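Side-chain contacts in programmed Cell Death Protein 5 Homolog (PDB 6VMT), which is a helical protein of the PDCD5 family that probably binds double-stranded DNA: residues E34-M39 with H69-V74; R49-R54 with E90-M95; R41-A46 with A73-K78. All blocks are in the same frame, centred on the assembly; numbering follows the deposited sequence.

Interaction 1: residues E34-M39 with H69-V74; sequences EQKENM and HIIQAV
Met39 lays its sulfur over the branch methyl of Ile71, with SD 4.1 Å from CG2, and the two side chains cross at about a right angle. The contact is helix-on-helix packing in the PDCD5 helical bundle: the last turns of the long helix 12-43, predicted to belong to a coiled coil, rest on the C-terminal part of helix 46-75. The helices are close here, the CA atoms of Met39 and Ile71 being 7.2 Å apart. Ile71 gives the larger share of the surface, and its two branches have separate jobs. With CG1 anti to the carbonyl carbon (chi1 -67°), CG2 is left to meet the thioether while CG1 carries the delta methyl toward Lys36. Met39 runs extended beyond CG, which takes SD across to its partner. No hydrogen bond links the segments, and the small apolar patch lies at the surface. Nearby, Lys36 also touches Glu67, and Glu37 forms a salt bridge with Lys53 of helix 46-75. Lys36, three residues before Met39, adds a looser touch at the margin, its CE 4.3 Å from Ile71 CD1.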
# COMPACT_ATOMS: atom_id res chain seq x y z
N GLU A 34 -4.34 3.61 -7.65
CA GLU A 34 -4.09 2.96 -8.96
C GLU A 34 -2.58 2.78 -9.16
O GLU A 34 -2.19 1.68 -9.55
CB GLU A 34 -4.64 3.78 -10.13
CG GLU A 34 -5.84 3.16 -10.83
CD GLU A 34 -6.39 4.05 -11.95
OE1 GLU A 34 -7.12 5.03 -11.64
OE2 GLU A 34 -6.05 3.78 -13.13
N GLN A 35 -1.79 3.83 -8.90
CA GLN A 35 -0.30 3.79 -8.93
C GLN A 35 0.21 2.64 -8.05
O GLN A 35 1.08 1.89 -8.50
CB GLN A 35 0.32 5.10 -8.44
CG GLN A 35 1.74 5.29 -8.95
CD GLN A 35 2.48 6.45 -8.32
OE1 GLN A 35 3.35 7.06 -8.94
NE2 GLN A 35 2.14 6.74 -7.06
N LYS A 36 -0.30 2.52 -6.84
CA LYS A 36 0.05 1.43 -5.89
C LYS A 36 -0.32 0.12 -6.56
O LYS A 36 0.51 -0.77 -6.54
CB LYS A 36 -0.63 1.64 -4.53
CG LYS A 36 -0.24 0.67 -3.42
CD LYS A 36 0.07 1.34 -2.07
CE LYS A 36 0.32 0.36 -0.93
NZ LYS A 36 1.13 0.94 0.18
N GLU A 37 -1.51 -0.01 -7.13
CA GLU A 37 -1.99 -1.33 -7.61
C GLU A 37 -1.09 -1.74 -8.76
O GLU A 37 -0.78 -2.95 -8.86
CB GLU A 37 -3.48 -1.32 -7.98
CG GLU A 37 -4.40 -1.49 -6.78
CD GLU A 37 -4.32 -2.82 -6.03
OE1 GLU A 37 -3.42 -2.99 -5.17
OE2 GLU A 37 -5.18 -3.68 -6.28
N ASN A 38 -0.63 -0.77 -9.55
CA ASN A 38 0.24 -1.03 -10.72
C ASN A 38 1.63 -1.41 -10.22
O ASN A 38 2.22 -2.35 -10.74
CB ASN A 38 0.35 0.19 -11.64
CG ASN A 38 -0.90 0.43 -12.46
OD1 ASN A 38 -1.85 -0.35 -12.41
ND2 ASN A 38 -0.90 1.52 -13.20
N MET A 39 2.15 -0.67 -9.26
CA MET A 39 3.50 -0.90 -8.72
C MET A 39 3.57 -2.34 -8.21
O MET A 39 4.52 -3.03 -8.56
CB MET A 39 3.78 0.12 -7.62
CG MET A 39 4.14 1.48 -8.14
SD MET A 39 4.76 2.50 -6.77
CE MET A 39 4.96 4.17 -7.40
N HIS A 69 7.17 -2.16 2.21
CA HIS A 69 8.59 -2.57 2.20
C HIS A 69 8.97 -2.98 0.78
O HIS A 69 10.02 -2.54 0.32
CB HIS A 69 8.85 -3.72 3.16
CG HIS A 69 10.27 -4.19 3.12
ND1 HIS A 69 11.31 -3.48 3.71
CD2 HIS A 69 10.82 -5.26 2.52
CE1 HIS A 69 12.44 -4.11 3.50
NE2 HIS A 69 12.16 -5.21 2.77
N ILE A 70 8.17 -3.83 0.15
CA ILE A 70 8.48 -4.35 -1.22
C ILE A 70 8.65 -3.15 -2.14
O ILE A 70 9.60 -3.11 -2.89
CB ILE A 70 7.36 -5.25 -1.72
CG1 ILE A 70 7.36 -6.60 -1.01
CG2 ILE A 70 7.46 -5.40 -3.23
CD1 ILE A 70 6.10 -7.37 -1.19
N ILE A 71 7.76 -2.18 -2.05
CA ILE A 71 7.81 -1.01 -2.96
C ILE A 71 9.08 -0.22 -2.69
O ILE A 71 9.82 0.01 -3.65
CB ILE A 71 6.57 -0.15 -2.76
CG1 ILE A 71 5.34 -0.91 -3.21
CG2 ILE A 71 6.74 1.17 -3.47
CD1 ILE A 71 4.07 -0.16 -2.97
N GLN A 72 9.32 0.22 -1.46
CA GLN A 72 10.54 1.03 -1.18
C GLN A 72 11.75 0.23 -1.64
O GLN A 72 12.63 0.81 -2.25
CB GLN A 72 10.63 1.52 0.28
CG GLN A 72 10.96 0.47 1.33
CD GLN A 72 12.43 0.16 1.57
OE1 GLN A 72 13.31 1.01 1.44
NE2 GLN A 72 12.71 -1.08 1.96
N ALA A 73 11.75 -1.10 -1.45
CA ALA A 73 12.90 -2.00 -1.67
C ALA A 73 13.20 -2.17 -3.16
O ALA A 73 14.36 -2.10 -3.54
CB ALA A 73 12.57 -3.32 -1.07
N VAL A 74 12.19 -2.53 -3.94
CA VAL A 74 12.30 -2.69 -5.41
C VAL A 74 12.66 -1.31 -6.03
O VAL A 74 13.70 -1.17 -6.73
CB VAL A 74 11.00 -3.28 -5.96
CG1 VAL A 74 11.04 -3.46 -7.45
CG2 VAL A 74 10.67 -4.61 -5.31

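Interaction 2: residues R49-R54 with E90-M95; sequences RERLKR and ELLGQM
The guanidinium of Arg51, whose aliphatic stem packs on Leu92, carries Arg54 NH2 over the centre of one face, 3.5 Å above its plane. Arg54 is turned differently: one face of its own guanidinium looks onto Arg51 CA, while Arg51 NH2 sits in plane at its edge. The two groups therefore meet edge to face instead of lying flat on one another. Asp85 forms a salt bridge with Arg51 NE and probably offsets part of this gathered positive charge.

Below the charged head, the hydrocarbon part of Arg51 does the work across the contact. CG lies anti to the backbone N (chi1 176°), a course that runs the stem past Leu92 CD1, at 3.9 Å from Arg51 CG and 4.0 Å from Arg51 CD. A bend at chi3 (-76°) then turns the head away from the line of the stem.

This is the seam between helix 46-75 and helix 85-103 in the helical bundle of the PDCD5 family, and it shows how one leucine can serve two neighbours. Leu92 points at the other helix and divides its methyls, CD1 going to Arg51 and CD2 to Leu52, where the two CD2 atoms are 4.3 Å apart. Both leucines are buried. Leu52 also touches Val88 of helix 85-103. Its contact with Val66, and those of Leu91 with Val66 and Ile70, tie the seam to the later part of helix 46-75. The nearest CA atoms are those of Leu52 and Leu92, 8.3 Å apart.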
# COMPACT_ATOMS: atom_id res chain seq x y z
N ARG A 49 0.53 -11.99 -4.68
CA ARG A 49 -0.40 -10.84 -4.63
C ARG A 49 -1.75 -11.27 -4.04
O ARG A 49 -2.30 -10.47 -3.26
CB ARG A 49 -0.55 -10.24 -6.02
CG ARG A 49 -0.03 -8.81 -6.11
CD ARG A 49 0.64 -8.51 -7.42
NE ARG A 49 -0.26 -8.77 -8.53
CZ ARG A 49 0.04 -9.48 -9.61
NH1 ARG A 49 1.24 -10.01 -9.77
NH2 ARG A 49 -0.89 -9.65 -10.54
N GLU A 50 -2.24 -12.46 -4.38
CA GLU A 50 -3.44 -13.07 -3.73
C GLU A 50 -3.18 -13.22 -2.23
O GLU A 50 -3.98 -12.73 -1.39
CB GLU A 50 -3.75 -14.43 -4.36
CG GLU A 50 -4.10 -14.32 -5.83
CD GLU A 50 -4.51 -15.62 -6.50
OE1 GLU A 50 -5.14 -16.46 -5.82
OE2 GLU A 50 -4.20 -15.78 -7.70
N ARG A 51 -2.07 -13.87 -1.90
CA ARG A 51 -1.66 -14.14 -0.51
C ARG A 51 -1.76 -12.84 0.29
O ARG A 51 -2.26 -12.88 1.41
CB ARG A 51 -0.24 -14.71 -0.49
CG ARG A 51 0.31 -14.92 0.92
CD ARG A 51 1.70 -15.50 0.93
NE ARG A 51 1.71 -16.92 0.62
CZ ARG A 51 1.39 -17.89 1.47
NH1 ARG A 51 1.02 -17.62 2.70
NH2 ARG A 51 1.44 -19.15 1.06
N LEU A 52 -1.29 -11.74 -0.27
CA LEU A 52 -1.20 -10.45 0.48
C LEU A 52 -2.60 -9.92 0.77
O LEU A 52 -2.80 -9.33 1.85
CB LEU A 52 -0.40 -9.46 -0.37
CG LEU A 52 1.09 -9.37 -0.09
CD1 LEU A 52 1.73 -8.46 -1.12
CD2 LEU A 52 1.36 -8.85 1.31
N LYS A 53 -3.52 -10.07 -0.19
CA LYS A 53 -4.92 -9.59 -0.07
C LYS A 53 -5.66 -10.58 0.82
O LYS A 53 -6.41 -10.13 1.72
CB LYS A 53 -5.53 -9.41 -1.47
CG LYS A 53 -4.82 -8.35 -2.31
CD LYS A 53 -5.70 -7.66 -3.34
CE LYS A 53 -5.08 -6.39 -3.89
NZ LYS A 53 -6.02 -5.69 -4.79
N ARG A 54 -5.39 -11.87 0.65
CA ARG A 54 -5.95 -12.94 1.52
C ARG A 54 -5.68 -12.64 3.00
O ARG A 54 -6.59 -12.86 3.79
CB ARG A 54 -5.33 -14.28 1.15
CG ARG A 54 -6.30 -15.45 1.26
CD ARG A 54 -5.65 -16.62 0.56
NE ARG A 54 -4.37 -16.94 1.19
CZ ARG A 54 -3.37 -17.57 0.58
NH1 ARG A 54 -3.49 -17.93 -0.68
NH2 ARG A 54 -2.24 -17.83 1.22
N GLU A 90 7.58 -15.34 3.58
CA GLU A 90 8.75 -15.04 4.46
C GLU A 90 8.53 -13.68 5.13
O GLU A 90 8.52 -13.64 6.35
CB GLU A 90 10.04 -15.11 3.65
CG GLU A 90 11.32 -15.25 4.46
CD GLU A 90 12.54 -15.58 3.60
OE1 GLU A 90 12.75 -14.88 2.58
OE2 GLU A 90 13.29 -16.55 3.93
N LEU A 91 8.30 -12.61 4.34
CA LEU A 91 8.12 -11.22 4.86
C LEU A 91 6.90 -11.16 5.79
O LEU A 91 7.04 -10.62 6.91
CB LEU A 91 7.96 -10.23 3.70
CG LEU A 91 9.16 -9.98 2.79
CD1 LEU A 91 8.81 -8.92 1.77
CD2 LEU A 91 10.38 -9.52 3.56
N LEU A 92 5.76 -11.72 5.40
CA LEU A 92 4.55 -11.73 6.29
C LEU A 92 4.85 -12.36 7.66
O LEU A 92 4.42 -11.83 8.68
CB LEU A 92 3.45 -12.51 5.59
CG LEU A 92 2.69 -11.73 4.53
CD1 LEU A 92 1.75 -12.64 3.78
CD2 LEU A 92 1.91 -10.61 5.14
N GLY A 93 5.60 -13.45 7.72
CA GLY A 93 6.08 -13.96 9.01
C GLY A 93 6.95 -12.95 9.73
O GLY A 93 6.74 -12.77 10.91
N GLN A 94 7.90 -12.32 9.06
CA GLN A 94 8.88 -11.44 9.73
C GLN A 94 8.17 -10.25 10.37
O GLN A 94 8.66 -9.75 11.39
CB GLN A 94 9.91 -10.91 8.74
CG GLN A 94 10.92 -11.95 8.27
CD GLN A 94 12.18 -11.32 7.71
OE1 GLN A 94 13.01 -10.81 8.45
NE2 GLN A 94 12.34 -11.36 6.39
N MET A 95 7.10 -9.75 9.75
CA MET A 95 6.42 -8.54 10.28
C MET A 95 5.58 -9.04 11.45
O MET A 95 5.82 -8.56 12.58
CB MET A 95 5.57 -7.77 9.25
CG MET A 95 6.33 -7.35 7.95
SD MET A 95 7.70 -6.11 8.04
CE MET A 95 8.21 -5.97 6.32

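Interaction 3: residues R41-A46 with A73-K78; sequences RAFVSA and AVQRGK
Val74 sets its CG1 methyl squarely over one face of the Phe43 ring, 3.6 Å from the ring centroid and only 6° off the ring normal. This CH-pi contact joins the C-terminal ends of helices 12-43 and 46-75, and the valine lies within the Schellman motif that ends helix 46-75. With CG1 anti to the backbone N (chi1 180°), it is this methyl that covers the ring, while Val74 CB stands over the CD2-CE2 side of the same face, 3.9 Å from Phe43 CD2.

Gln75 follows and approaches the same ring from another side. Gln75 CG lies at the edge, near the ring plane, 4.2 Å from Phe43 CZ, and the amide beyond is turned almost perpendicular to the ring, the planes 89° apart. Val74 and Gln75 thus illustrate how consecutive residues can serve the face and the edge of one aromatic group.

Past Arg76 the chain leaves the helical conformation at Gly77, whose positive phi belongs to the Schellman turn. Two bonds lead back into the last turn, Gly77 N to Val74 O at 2.7 Å and Lys78 N to Ala73 O at 2.8 Å, so that the residue bearing the ring-covering methyl is also bonded through its backbone to the turn.

On the other segment, Phe43 is the last helical residue. Val44 departs from helical angles and Ser45 takes the N-cap position of helix 46-75. Backbone hydrogen bonds between Val83 and both Phe43 and Ser45 bring in the linker before helix 85-103, and Ser45 OG weakly accepts a hydrogen bond from Gly48 N.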
# COMPACT_ATOMS: atom_id res chain seq x y z
N ARG A 41 1.49 -4.94 -9.17
CA ARG A 41 1.30 -5.89 -10.32
C ARG A 41 2.67 -6.21 -10.91
O ARG A 41 2.92 -7.38 -11.20
CB ARG A 41 0.41 -5.31 -11.43
CG ARG A 41 -1.09 -5.42 -11.20
CD ARG A 41 -1.88 -4.37 -11.98
NE ARG A 41 -3.21 -4.84 -12.33
CZ ARG A 41 -3.47 -5.72 -13.31
NH1 ARG A 41 -2.49 -6.23 -14.05
NH2 ARG A 41 -4.72 -6.08 -13.55
N ALA A 42 3.54 -5.20 -11.03
CA ALA A 42 4.85 -5.24 -11.72
C ALA A 42 5.92 -5.90 -10.86
O ALA A 42 6.86 -6.50 -11.44
CB ALA A 42 5.27 -3.83 -12.05
N PHE A 43 5.82 -5.70 -9.54
CA PHE A 43 6.88 -5.97 -8.54
C PHE A 43 6.69 -7.37 -7.96
O PHE A 43 7.69 -8.08 -7.73
CB PHE A 43 6.85 -4.96 -7.39
CG PHE A 43 7.28 -3.56 -7.74
CD1 PHE A 43 7.70 -3.22 -9.01
CD2 PHE A 43 7.29 -2.57 -6.77
CE1 PHE A 43 8.12 -1.93 -9.30
CE2 PHE A 43 7.73 -1.29 -7.06
CZ PHE A 43 8.13 -0.97 -8.33
N VAL A 44 5.43 -7.73 -7.72
CA VAL A 44 5.06 -8.94 -6.94
C VAL A 44 4.38 -9.91 -7.89
O VAL A 44 3.71 -9.44 -8.81
CB VAL A 44 4.18 -8.58 -5.73
CG1 VAL A 44 3.81 -9.77 -4.88
CG2 VAL A 44 4.87 -7.57 -4.85
N SER A 45 4.58 -11.20 -7.70
CA SER A 45 3.97 -12.27 -8.54
C SER A 45 2.50 -12.42 -8.17
O SER A 45 2.07 -11.84 -7.15
CB SER A 45 4.70 -13.55 -8.37
OG SER A 45 4.48 -14.03 -7.06
N ALA A 46 1.76 -13.17 -8.96
CA ALA A 46 0.28 -13.24 -8.91
C ALA A 46 -0.13 -13.99 -7.65
O ALA A 46 -0.99 -13.49 -6.92
CB ALA A 46 -0.21 -13.90 -10.16
N ALA A 73 11.75 -1.10 -1.45
CA ALA A 73 12.90 -2.00 -1.67
C ALA A 73 13.20 -2.17 -3.16
O ALA A 73 14.36 -2.10 -3.54
CB ALA A 73 12.57 -3.32 -1.07
N VAL A 74 12.19 -2.53 -3.94
CA VAL A 74 12.30 -2.69 -5.41
C VAL A 74 12.66 -1.31 -6.03
O VAL A 74 13.70 -1.17 -6.73
CB VAL A 74 11.00 -3.28 -5.96
CG1 VAL A 74 11.04 -3.46 -7.45
CG2 VAL A 74 10.67 -4.61 -5.31
N GLN A 75 11.90 -0.27 -5.72
CA GLN A 75 12.18 1.08 -6.26
C GLN A 75 13.65 1.48 -6.09
O GLN A 75 14.12 2.23 -6.97
CB GLN A 75 11.29 2.09 -5.59
CG GLN A 75 9.94 2.18 -6.28
CD GLN A 75 9.12 3.20 -5.56
OE1 GLN A 75 9.57 3.74 -4.55
NE2 GLN A 75 7.89 3.41 -6.04
N ARG A 76 14.35 0.98 -5.06
CA ARG A 76 15.77 1.32 -4.74
C ARG A 76 16.74 0.22 -5.22
O ARG A 76 17.95 0.37 -4.98
CB ARG A 76 15.95 1.55 -3.23
CG ARG A 76 15.27 2.81 -2.71
CD ARG A 76 15.11 2.97 -1.20
NE ARG A 76 14.26 4.14 -0.92
CZ ARG A 76 13.86 4.56 0.28
NH1 ARG A 76 14.22 3.93 1.39
NH2 ARG A 76 13.09 5.63 0.37
N GLY A 77 16.25 -0.84 -5.87
CA GLY A 77 17.10 -1.95 -6.37
C GLY A 77 17.62 -2.86 -5.26
O GLY A 77 18.55 -3.64 -5.53
N LYS A 78 17.02 -2.85 -4.07
CA LYS A 78 17.44 -3.69 -2.92
C LYS A 78 16.79 -5.08 -2.97
O LYS A 78 17.26 -5.97 -2.25
CB LYS A 78 17.18 -2.94 -1.60
CG LYS A 78 18.07 -1.71 -1.42
CD LYS A 78 18.55 -1.45 -0.01
CE LYS A 78 19.35 -0.17 0.10
NZ LYS A 78 19.24 0.42 1.46

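In the fold
Interactions 1 and 3 are neighbours, their centres about 6 Å apart, and both pack the end of helix 12-43 on the last turns of helix 46-75, sharing Ala73 and Val74. Interaction 2 lies about 14 Å from the centre of each and joins the beginning of helix 46-75 to helix 85-103. Along the chain, 34-39, 41-46 and 49-54 come first, followed by the partners 69-74, 73-78 and 90-95, so interaction 2 crosses the other two in sequence. Links between the sites include Ile70 on Leu91 and a probable hydrogen bond from Arg49 NH1 to Val44 O. Helix 46-75 is thus the common element holding the compact helical region together.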